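Lin2004 protein (Listeria innocua, PDB 2HUJ) is of unknown function but represents a novel bacterial protein family that adopts a four-helical bundle fold. Local coordinates at residues Val98-Val103 with Leu116-Ser121. Residues are numbered along the deposited sequence; the frame is centred on the assembly and turned at random.
Sequences VQMTAV and LDHYQS
Thr101 OG1 is held by two groups while the methyl of the same side chain meets His118. The hydroxyl hydrogen-bonds to the carbonyl O of Asn97, one turn back in its own helix. It also bonds to ND2 of Asn36 on helix 16-45, which ties Thr101 to a third helix. The first torsion (chi1 55°) sets OG1 between the backbone N and the carbonyl carbon. CG2 then lies anti to the carbonyl carbon and reaches across to the facing helix. There Thr101 CG2 touches His118 CB at 3.7 Å, a plain van der Waals contact. The two backbones are nearest at this pair, with Thr101 CA 7.3 Å from His118 CA. Helices 88-104 and 112-137 follow each other in the chain and run antiparallel, as neighbours in the four-helical bundle. No hydrogen bond joins the two segments.

Further out, the selenomethionine at Met100 packs against the imidazole. Its SE is 3.9 Å from His118 CD2, and His118 NE2 is almost as near. The selenium stands 54° off the ring normal, so it approaches obliquely. It lies 4.6 Å from the ring centroid, a selenium counterpart of the Met-aromatic contact. The first torsion of His118 (chi1 -76°) sets the ring beside the backbone N, where ND1 can reach back one turn. ND1 hydrogen-bonds to the carbonyl O of His114, and since that oxygen can only accept, ND1 carries the proton. This bond restrains the rotation of the ring and leaves the CD2-NE2 side to Met100. Thr101 is buried, whereas Met100 is exposed at the surface of the bundle.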
ATOM      1  N   VAL A  98      -1.521   2.389   4.348  1.00 27.11           N
ATOM      2  CA  VAL A  98      -0.199   2.696   3.820  1.00 26.14           C
ATOM      3  C   VAL A  98       0.229   4.100   4.233  1.00 27.60           C
ATOM      4  O   VAL A  98       1.381   4.320   4.583  1.00 29.75           O
ATOM      5  CB  VAL A  98      -0.181   2.574   2.311  1.00 25.10           C
ATOM      6  CG1 VAL A  98       1.179   3.001   1.743  1.00 27.84           C
ATOM      7  CG2 VAL A  98      -0.450   1.120   1.887  1.00 28.64           C
ATOM      8  N   GLN A  99      -0.697   5.056   4.230  1.00 29.07           N
ATOM      9  CA  GLN A  99      -0.336   6.406   4.643  1.00 30.35           C
ATOM     10  C   GLN A  99      -0.025   6.440   6.151  1.00 29.32           C
ATOM     11  O   GLN A  99       0.976   7.041   6.572  1.00 29.58           O
ATOM     12  CB  GLN A  99      -1.418   7.425   4.290  1.00 30.80           C
ATOM     13  CG  GLN A  99      -1.098   8.830   4.854  1.00 37.34           C
ATOM     14  CD  GLN A  99      -1.874   9.943   4.184  1.00 36.15           C
ATOM     15  OE1 GLN A  99      -1.852  10.067   2.959  1.00 44.64           O
ATOM     16  NE2 GLN A  99      -2.599  10.740   4.983  1.00 34.03           N
HETATM   17  N   MSE A 100      -0.866   5.800   6.967  1.00 28.56           N
HETATM   18  CA  MSE A 100      -0.660   5.771   8.409  1.00 28.36           C
HETATM   19  C   MSE A 100       0.684   5.150   8.799  1.00 29.30           C
HETATM   20  O   MSE A 100       1.411   5.684   9.659  1.00 29.27           O
HETATM   21  CB  MSE A 100      -1.756   4.977   9.108  1.00 33.05           C
HETATM   22  CG  MSE A 100      -3.081   5.606   9.112  1.00 36.32           C
HETATM   23 SE   MSE A 100      -4.271   4.141   9.897  0.75 41.25          SE
HETATM   24  CE  MSE A 100      -5.137   3.985   8.660  1.00 31.93           C
ATOM     25  N   THR A 101       0.981   4.005   8.215  1.00 29.85           N
ATOM     26  CA  THR A 101       2.225   3.287   8.495  1.00 29.88           C
ATOM     27  C   THR A 101       3.459   4.014   7.925  1.00 29.47           C
ATOM     28  O   THR A 101       4.547   3.935   8.508  1.00 29.42           O
ATOM     29  CB  THR A 101       2.174   1.813   8.051  1.00 29.24           C
ATOM     30  OG1 THR A 101       1.834   1.694   6.669  1.00 25.77           O
ATOM     31  CG2 THR A 101       1.170   1.021   8.924  1.00 31.59           C
ATOM     32  N   ALA A 102       3.285   4.773   6.854  1.00 26.80           N
ATOM     33  CA  ALA A 102       4.403   5.582   6.353  1.00 26.85           C
ATOM     34  C   ALA A 102       4.835   6.631   7.347  1.00 28.95           C
ATOM     35  O   ALA A 102       6.044   6.850   7.566  1.00 28.18           O
ATOM     36  CB  ALA A 102       4.021   6.218   5.030  1.00 23.67           C
ATOM     37  N   VAL A 103       3.862   7.259   7.989  1.00 27.95           N
ATOM     38  CA  VAL A 103       4.166   8.229   9.066  1.00 28.04           C
ATOM     39  C   VAL A 103       4.719   7.546  10.329  1.00 27.88           C
ATOM     40  O   VAL A 103       5.738   7.950  10.865  1.00 27.83           O
ATOM     41  CB  VAL A 103       2.929   9.046   9.403  1.00 29.24           C
ATOM     42  CG1 VAL A 103       3.201   9.972  10.544  1.00 29.84           C
ATOM     43  CG2 VAL A 103       2.453   9.797   8.173  1.00 30.44           C
ATOM     44  N   LEU A 116       1.896  -4.054  12.688  1.00 25.69           N
ATOM     45  CA  LEU A 116       1.818  -5.364  12.048  1.00 26.51           C
ATOM     46  C   LEU A 116       0.451  -5.587  11.397  1.00 25.88           C
ATOM     47  O   LEU A 116       0.379  -6.034  10.272  1.00 25.97           O
ATOM     48  CB  LEU A 116       2.036  -6.441  13.081  1.00 25.99           C
ATOM     49  CG  LEU A 116       1.861  -7.889  12.609  1.00 25.91           C
ATOM     50  CD1 LEU A 116       2.946  -8.235  11.625  1.00 30.53           C
ATOM     51  CD2 LEU A 116       1.868  -8.830  13.775  1.00 31.22           C
ATOM     52  N   ASP A 117      -0.624  -5.326  12.154  1.00 27.12           N
ATOM     53  CA  ASP A 117      -1.972  -5.588  11.655  1.00 25.99           C
ATOM     54  C   ASP A 117      -2.314  -4.729  10.455  1.00 26.76           C
ATOM     55  O   ASP A 117      -2.968  -5.197   9.527  1.00 25.98           O
ATOM     56  CB  ASP A 117      -3.021  -5.434  12.751  1.00 27.39           C
ATOM     57  CG  ASP A 117      -2.990  -6.561  13.794  1.00 29.12           C
ATOM     58  OD1 ASP A 117      -2.354  -7.637  13.610  1.00 24.30           O
ATOM     59  OD2 ASP A 117      -3.649  -6.374  14.845  1.00 26.44           O
ATOM     60  N   HIS A 118      -1.854  -3.478  10.484  1.00 23.62           N
ATOM     61  CA  HIS A 118      -2.013  -2.562   9.326  1.00 26.30           C
ATOM     62  C   HIS A 118      -1.197  -2.983   8.136  1.00 27.35           C
ATOM     63  O   HIS A 118      -1.689  -2.968   6.986  1.00 28.40           O
ATOM     64  CB  HIS A 118      -1.723  -1.156   9.756  1.00 25.63           C
ATOM     65  CG  HIS A 118      -2.839  -0.566  10.549  1.00 27.29           C
ATOM     66  ND1 HIS A 118      -3.106  -0.962  11.847  1.00 30.13           N
ATOM     67  CD2 HIS A 118      -3.863   0.251  10.183  1.00 29.72           C
ATOM     68  CE1 HIS A 118      -4.196  -0.338  12.279  1.00 34.35           C
ATOM     69  NE2 HIS A 118      -4.674   0.405  11.291  1.00 30.32           N
ATOM     70  N   TYR A 119       0.060  -3.331   8.386  1.00 25.55           N
ATOM     71  CA  TYR A 119       0.936  -3.818   7.314  1.00 25.04           C
ATOM     72  C   TYR A 119       0.339  -5.067   6.661  1.00 25.63           C
ATOM     73  O   TYR A 119       0.260  -5.175   5.429  1.00 25.57           O
ATOM     74  CB  TYR A 119       2.341  -4.130   7.887  1.00 26.22           C
ATOM     75  CG  TYR A 119       3.195  -5.073   7.034  1.00 25.08           C
ATOM     76  CD1 TYR A 119       3.688  -4.676   5.788  1.00 25.92           C
ATOM     77  CD2 TYR A 119       3.538  -6.328   7.495  1.00 28.65           C
ATOM     78  CE1 TYR A 119       4.484  -5.534   5.030  1.00 27.48           C
ATOM     79  CE2 TYR A 119       4.313  -7.182   6.746  1.00 29.94           C
ATOM     80  CZ  TYR A 119       4.769  -6.779   5.501  1.00 28.59           C
ATOM     81  OH  TYR A 119       5.536  -7.663   4.784  1.00 28.41           O
ATOM     82  N   GLN A 120      -0.077  -6.030   7.473  1.00 24.67           N
ATOM     83  CA  GLN A 120      -0.564  -7.305   6.922  1.00 23.12           C
ATOM     84  C   GLN A 120      -1.899  -7.158   6.205  1.00 25.25           C
ATOM     85  O   GLN A 120      -2.119  -7.786   5.161  1.00 24.93           O
ATOM     86  CB  GLN A 120      -0.670  -8.359   8.020  1.00 24.17           C
ATOM     87  CG  GLN A 120       0.700  -8.811   8.484  1.00 23.26           C
ATOM     88  CD  GLN A 120       0.720 -10.013   9.401  1.00 27.20           C
ATOM     89  OE1 GLN A 120      -0.110 -10.157  10.319  1.00 29.70           O
ATOM     90  NE2 GLN A 120       1.736 -10.868   9.207  1.00 26.24           N
ATOM     91  N   SER A 121      -2.788  -6.328   6.746  1.00 23.68           N
ATOM     92  CA  SER A 121      -4.096  -6.118   6.132  1.00 22.71           C
ATOM     93  C   SER A 121      -3.915  -5.607   4.695  1.00 24.50           C
ATOM     94  O   SER A 121      -4.520  -6.117   3.754  1.00 25.86           O
ATOM     95  CB  SER A 121      -4.926  -5.125   6.952  1.00 24.98           C
ATOM     96  OG  SER A 121      -6.156  -4.847   6.307  1.00 26.75           O
TER